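Local coordinates for protein Hcp1 family type VI secretion system effector (Salmonella typhimurium, PDB 5XHH) that probably assembles into the hexameric rings that stack as the inner tube of the type VI secretion system, and may carry effectors through it, at residues 104-110 and 123-129; 9-15 and 63-69. All blocks are in the same frame, centred on the assembly; numbering follows the deposited sequence.

Contact 1 (104-110 and 123-129)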
loop_
_atom_site.group_PDB
_atom_site.type_symbol
_atom_site.label_atom_id
_atom_site.label_comp_id
_atom_site.label_asym_id
_atom_site.label_seq_id
_atom_site.Cartn_x
_atom_site.Cartn_y
_atom_site.Cartn_z
ATOM N N LEU A 104 -3.024 7.391 6.430
ATOM C CA LEU A 104 -2.967 5.961 6.656
ATOM C C LEU A 104 -2.644 5.654 8.112
ATOM O O LEU A 104 -1.994 6.444 8.805
ATOM C CB LEU A 104 -1.921 5.298 5.750
ATOM C CG LEU A 104 -2.100 5.485 4.240
ATOM C CD1 LEU A 104 -1.320 6.721 3.702
ATOM C CD2 LEU A 104 -1.732 4.204 3.470
ATOM N N ILE A 105 -3.117 4.490 8.556
ATOM C CA ILE A 105 -2.740 3.876 9.822
ATOM C C ILE A 105 -2.292 2.449 9.530
ATOM O O ILE A 105 -2.862 1.780 8.658
ATOM C CB ILE A 105 -3.916 3.886 10.824
ATOM C CG1 ILE A 105 -4.269 5.320 11.234
ATOM C CG2 ILE A 105 -3.580 3.098 12.073
ATOM C CD1 ILE A 105 -5.509 5.391 12.102
ATOM N N VAL A 106 -1.273 1.981 10.247
ATOM C CA VAL A 106 -0.854 0.583 10.144
ATOM C C VAL A 106 -1.805 -0.249 10.993
ATOM O O VAL A 106 -1.786 -0.161 12.222
ATOM C CB VAL A 106 0.597 0.386 10.587
ATOM C CG1 VAL A 106 1.026 -1.059 10.325
ATOM C CG2 VAL A 106 1.515 1.355 9.839
ATOM N N ALA A 107 -2.636 -1.069 10.344
ATOM C CA ALA A 107 -3.660 -1.785 11.093
ATOM C C ALA A 107 -3.230 -3.193 11.480
ATOM O O ALA A 107 -3.686 -3.700 12.513
ATOM C CB ALA A 107 -4.965 -1.865 10.291
ATOM N N VAL A 108 -2.388 -3.837 10.669
ATOM C CA VAL A 108 -1.962 -5.218 10.926
ATOM C C VAL A 108 -0.506 -5.373 10.523
ATOM O O VAL A 108 -0.113 -4.925 9.441
ATOM C CB VAL A 108 -2.805 -6.266 10.156
ATOM C CG1 VAL A 108 -2.224 -7.656 10.354
ATOM C CG2 VAL A 108 -4.252 -6.252 10.593
ATOM N N VAL A 109 0.292 -6.022 11.378
ATOM C CA VAL A 109 1.636 -6.454 11.014
ATOM C C VAL A 109 1.791 -7.919 11.414
ATOM O O VAL A 109 1.621 -8.271 12.585
ATOM C CB VAL A 109 2.738 -5.584 11.658
ATOM C CG1 VAL A 109 4.095 -5.951 11.081
ATOM C CG2 VAL A 109 2.471 -4.100 11.403
ATOM N N SER A 110 2.156 -8.754 10.449
ATOM C CA SER A 110 2.027 -10.203 10.562
ATOM C C SER A 110 3.276 -10.877 10.013
ATOM O O SER A 110 3.302 -11.346 8.867
ATOM C CB SER A 110 0.770 -10.679 9.833
ATOM O OG SER A 110 0.628 -12.077 9.936
ATOM N N GLU A 123 6.333 -10.973 5.705
ATOM C CA GLU A 123 5.514 -10.178 6.610
ATOM C C GLU A 123 4.362 -9.581 5.823
ATOM O O GLU A 123 4.587 -8.820 4.865
ATOM C CB GLU A 123 6.359 -9.090 7.254
ATOM C CG GLU A 123 5.674 -8.274 8.313
ATOM C CD GLU A 123 6.655 -7.346 8.996
ATOM O OE1 GLU A 123 7.078 -7.666 10.118
ATOM O OE2 GLU A 123 7.024 -6.301 8.403
ATOM N N THR A 124 3.143 -9.932 6.226
ATOM C CA THR A 124 1.937 -9.315 5.698
ATOM C C THR A 124 1.598 -8.080 6.517
ATOM O O THR A 124 1.743 -8.070 7.739
ATOM C CB THR A 124 0.776 -10.316 5.722
ATOM O OG1 THR A 124 1.078 -11.380 4.827
ATOM C CG2 THR A 124 -0.547 -9.667 5.295
ATOM N N VAL A 125 1.169 -7.029 5.831
ATOM C CA VAL A 125 0.901 -5.735 6.441
ATOM C C VAL A 125 -0.413 -5.211 5.886
ATOM O O VAL A 125 -0.675 -5.305 4.682
ATOM C CB VAL A 125 2.035 -4.725 6.156
ATOM C CG1 VAL A 125 1.744 -3.385 6.834
ATOM C CG2 VAL A 125 3.381 -5.286 6.591
ATOM N N GLU A 126 -1.235 -4.656 6.756
ATOM C CA GLU A 126 -2.425 -3.945 6.339
ATOM C C GLU A 126 -2.314 -2.502 6.790
ATOM O O GLU A 126 -1.994 -2.236 7.961
ATOM C CB GLU A 126 -3.680 -4.581 6.902
ATOM C CG GLU A 126 -3.976 -5.951 6.333
ATOM C CD GLU A 126 -5.272 -6.496 6.887
ATOM O OE1 GLU A 126 -6.128 -5.667 7.267
ATOM O OE2 GLU A 126 -5.433 -7.735 6.947
ATOM N N LEU A 127 -2.581 -1.592 5.845
ATOM C CA LEU A 127 -2.624 -0.153 6.065
ATOM C C LEU A 127 -4.015 0.336 5.707
ATOM O O LEU A 127 -4.481 0.126 4.580
ATOM C CB LEU A 127 -1.594 0.582 5.211
ATOM C CG LEU A 127 -0.141 0.133 5.143
ATOM C CD1 LEU A 127 0.589 0.958 4.104
ATOM C CD2 LEU A 127 0.539 0.233 6.497
ATOM N N SER A 128 -4.684 0.976 6.652
ATOM C CA SER A 128 -5.926 1.627 6.292
ATOM C C SER A 128 -5.600 2.974 5.670
ATOM O O SER A 128 -4.583 3.587 5.986
ATOM C CB SER A 128 -6.820 1.801 7.514
ATOM O OG SER A 128 -6.209 2.701 8.406
ATOM N N PHE A 129 -6.447 3.412 4.741
ATOM C CA PHE A 129 -6.267 4.709 4.109
ATOM C C PHE A 129 -7.634 5.343 3.903
ATOM O O PHE A 129 -8.629 4.648 3.678
ATOM C CB PHE A 129 -5.515 4.599 2.762
ATOM C CG PHE A 129 -6.194 3.710 1.757
ATOM C CD1 PHE A 129 -5.915 2.355 1.713
ATOM C CD2 PHE A 129 -7.117 4.224 0.866
ATOM C CE1 PHE A 129 -6.544 1.525 0.789
ATOM C CE2 PHE A 129 -7.751 3.406 -0.056
ATOM C CZ PHE A 129 -7.459 2.045 -0.094
#
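Ala-107 and Val-108 both send their backbone N-H to the carbonyl of Glu-126, the mark of a classic beta bulge in the antiparallel hairpin of strands 104-113 and 121-129, part of the beta-barrel fold of the Hcp family. The nearer donor, Ala-107 N, lies 2.7 Å from Glu-126 O; the two N-H groups come from the same face of the carbonyl plane. Glu-126 N answers to Val-108 O, with an N-H...O angle of 164°. The bulge shifts the register by one residue: Ile-105 pairs with Ser-128 before it, Val-108 with Glu-126 and Ser-110 with Thr-124 after it. Beside these bonds, CA-H groups of Leu-127 and Val-125 touch Ile-105 O and Val-108 O.

Apolar contacts gather on the face of Leu-104, Val-106, Val-109, Val-125 and Leu-127, against helix 66-75 and strand 79-88. Val-106 and Leu-127 lie side by side and point the same way, with Val-106 CG2 3.7 Å from Leu-127 CD2. Leu-127 also brings CB and CD1 to Leu-104 CD2, each at 4.0 Å, while Leu-104 CG and the same CD2 also meet Phe-129 CB; the ring of Phe-129 leads away and meets Phe-101.

The carboxylates of both glutamates touch a valine across the pair and take their hydrogen bonds outside it. Glu-126 runs alongside Val-108, CB to CB at 3.8 Å, and its OE1 accepts from Asn-55. Glu-123 is extended, with CG anti to the backbone N (chi1 -174°); this carries its carboxylate across Val-109 while OE2 is hydrogen-bonded by Ser-66 and His-60. There Val-109 CG1 sits 3.6 Å from Glu-123 OE1.

Contact 2 (9-15 and 63-69); sequences IDGIDGE and DRASPNL
The carboxylate of Glu-15 receives the backbone N-H of Arg-64 on the anti side of OE1, 23° out of its plane. Arg-64 N to Glu-15 OE1 measures 2.9 Å, a bent bond. Glu-15 and Asp-63 run alongside each other, pointing opposite ways, their carboxylate planes 62° apart. Above the plane of the Asp-63 carboxylate, Ala-65 N reaches OD1. That bond and the one from Asp-63 N to Ser-66 OG form a capping box at the start of helix 66-75. With CG between the backbone N and the carbonyl carbon (chi1 60°), Asp-63 folds its carboxylate back over the turn, and its OD2 also bonds His-60. Gly-14 O approaches the Arg-64 guanidinium obliquely, but Arg-64 CD is nearer to it, at 3.4 Å.

Two waters bridge the two segments. One donates to Asp-13 O and Arg-64 O and accepts from Asn-68 ND2; the other links Glu-15 N to Asp-63 OD2.

The apolar side is carried mainly by Ile-12, with Ile-9 CD1 also touching Leu-69 CD2. Ile-12 CG2 rests on Ala-65 CB at 3.7 Å, and its CD1 meets Leu-69 CD2 at 3.9 Å, the two side chains crossing at about a right angle. The loop after strand 3-9 thus lies along the turn into helix 66-75 and its beginning, with Ile-25 of strand 25-26 against Asp-63 and Ala-65, and strand 121-129 against Leu-69.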
loop_
_atom_site.group_PDB
_atom_site.type_symbol
_atom_site.label_atom_id
_atom_site.label_comp_id
_atom_site.label_asym_id
_atom_site.label_seq_id
_atom_site.Cartn_x
_atom_site.Cartn_y
_atom_site.Cartn_z
ATOM N N ILE A 9 6.584 4.827 2.037
ATOM C CA ILE A 9 5.781 5.209 3.187
ATOM C C ILE A 9 6.478 6.347 3.922
ATOM O O ILE A 9 7.639 6.212 4.324
ATOM C CB ILE A 9 5.546 4.021 4.133
ATOM C CG1 ILE A 9 4.883 2.856 3.388
ATOM C CG2 ILE A 9 4.681 4.464 5.306
ATOM C CD1 ILE A 9 4.675 1.638 4.257
ATOM N N ASP A 10 5.768 7.463 4.108
ATOM C CA ASP A 10 6.323 8.580 4.868
ATOM C C ASP A 10 6.774 8.102 6.244
ATOM O O ASP A 10 6.020 7.438 6.961
ATOM C CB ASP A 10 5.292 9.698 5.026
ATOM C CG ASP A 10 5.094 10.514 3.766
ATOM O OD1 ASP A 10 5.872 10.359 2.807
ATOM O OD2 ASP A 10 4.167 11.348 3.758
ATOM N N GLY A 11 8.012 8.422 6.603
ATOM C CA GLY A 11 8.544 8.044 7.893
ATOM C C GLY A 11 8.883 6.577 8.066
ATOM O O GLY A 11 9.399 6.203 9.123
ATOM N N ILE A 12 8.620 5.733 7.071
ATOM C CA ILE A 12 8.909 4.305 7.190
ATOM C C ILE A 12 9.711 3.863 5.978
ATOM O O ILE A 12 9.159 3.330 5.009
ATOM C CB ILE A 12 7.621 3.471 7.340
ATOM C CG1 ILE A 12 6.880 3.883 8.606
ATOM C CG2 ILE A 12 7.933 1.981 7.450
ATOM C CD1 ILE A 12 5.657 3.078 8.890
ATOM N N ASP A 13 11.018 4.084 6.028
ATOM C CA ASP A 13 11.895 3.657 4.955
ATOM C C ASP A 13 11.963 2.144 4.864
ATOM O O ASP A 13 11.925 1.429 5.869
ATOM C CB ASP A 13 13.311 4.185 5.161
ATOM C CG ASP A 13 13.407 5.675 4.966
ATOM O OD1 ASP A 13 12.410 6.279 4.517
ATOM O OD2 ASP A 13 14.486 6.228 5.247
ATOM N N GLY A 14 12.084 1.667 3.641
ATOM C CA GLY A 14 12.477 0.322 3.363
ATOM C C GLY A 14 13.943 0.236 3.003
ATOM O O GLY A 14 14.767 1.052 3.431
ATOM N N GLU A 15 14.264 -0.727 2.158
ATOM C CA GLU A 15 15.633 -1.155 1.971
ATOM C C GLU A 15 16.077 -1.118 0.521
ATOM O O GLU A 15 17.243 -1.406 0.248
ATOM C CB GLU A 15 15.784 -2.583 2.504
ATOM C CG GLU A 15 17.054 -2.884 3.202
ATOM C CD GLU A 15 16.969 -4.208 3.898
ATOM O OE1 GLU A 15 16.389 -4.266 5.000
ATOM O OE2 GLU A 15 17.436 -5.199 3.312
ATOM N N ASP A 63 12.251 -6.667 6.642
ATOM C CA ASP A 63 13.315 -5.784 6.178
ATOM C C ASP A 63 13.375 -4.570 7.097
ATOM O O ASP A 63 12.764 -4.564 8.169
ATOM C CB ASP A 63 13.103 -5.417 4.696
ATOM C CG ASP A 63 11.783 -4.687 4.439
ATOM O OD1 ASP A 63 11.236 -4.065 5.373
ATOM O OD2 ASP A 63 11.302 -4.733 3.279
ATOM N N ARG A 64 14.091 -3.525 6.655
ATOM C CA ARG A 64 14.317 -2.353 7.495
ATOM C C ARG A 64 13.011 -1.677 7.916
ATOM O O ARG A 64 12.967 -1.020 8.959
ATOM C CB ARG A 64 15.225 -1.349 6.767
ATOM C CG ARG A 64 15.387 -0.010 7.492
ATOM C CD ARG A 64 15.917 1.099 6.587
ATOM N NE ARG A 64 17.374 1.114 6.521
ATOM C CZ ARG A 64 18.158 1.790 7.359
ATOM N NH1 ARG A 64 17.630 2.510 8.339
ATOM N NH2 ARG A 64 19.476 1.746 7.221
ATOM N N ALA A 65 11.941 -1.816 7.130
ATOM C CA ALA A 65 10.687 -1.162 7.499
ATOM C C ALA A 65 9.967 -1.880 8.630
ATOM O O ALA A 65 9.165 -1.259 9.336
ATOM C CB ALA A 65 9.757 -1.067 6.285
ATOM N N SER A 66 10.264 -3.167 8.828
ATOM C CA SER A 66 9.449 -3.989 9.716
ATOM C C SER A 66 9.376 -3.460 11.142
ATOM O O SER A 66 8.256 -3.328 11.664
ATOM C CB SER A 66 9.957 -5.433 9.655
ATOM O OG SER A 66 9.700 -5.988 8.387
ATOM N N PRO A 67 10.481 -3.130 11.826
ATOM C CA PRO A 67 10.330 -2.600 13.192
ATOM C C PRO A 67 9.519 -1.322 13.237
ATOM O O PRO A 67 8.787 -1.093 14.208
ATOM C CB PRO A 67 11.781 -2.372 13.653
ATOM C CG PRO A 67 12.622 -3.224 12.751
ATOM C CD PRO A 67 11.898 -3.177 11.426
ATOM N N ASN A 68 9.601 -0.486 12.200
ATOM C CA ASN A 68 8.829 0.749 12.218
ATOM C C ASN A 68 7.371 0.520 11.862
ATOM O O ASN A 68 6.500 1.204 12.405
ATOM C CB ASN A 68 9.458 1.780 11.285
ATOM C CG ASN A 68 10.574 2.544 11.960
ATOM O OD1 ASN A 68 10.452 2.919 13.119
ATOM N ND2 ASN A 68 11.673 2.752 11.254
ATOM N N LEU A 69 7.075 -0.416 10.958
ATOM C CA LEU A 69 5.677 -0.802 10.766
ATOM C C LEU A 69 5.073 -1.303 12.078
ATOM O O LEU A 69 3.981 -0.888 12.468
ATOM C CB LEU A 69 5.565 -1.859 9.665
ATOM C CG LEU A 69 5.947 -1.389 8.264
ATOM C CD1 LEU A 69 6.166 -2.575 7.376
ATOM C CD2 LEU A 69 4.829 -0.509 7.692
HETATM O O HOH W 1 12.345 1.806 8.512
HETATM O O HOH W 2 12.529 -3.036 1.576
#

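In the fold
Contact 1 joins neighbouring strands of one sheet and lies nearer the centre of the chain; contact 2 sets a loop against the start of a helix, about 12 Å away between centres. Each is partly buried; in contact 1 the more open face mixes Ile-105 and Val-108 with Ser-110, Thr-124 and Glu-126. The hairpin is held mainly by backbone bonds, whereas the loop and helix start rely on a carboxylate, a capping box and bridging waters. The Glu-123 carboxylate bridges the two contacts. Val-106 and Val-109 also pack on the backbone O of Leu-69, so Leu-69 touches both hairpin and loop; Ile-9 also reaches Leu-127 directly.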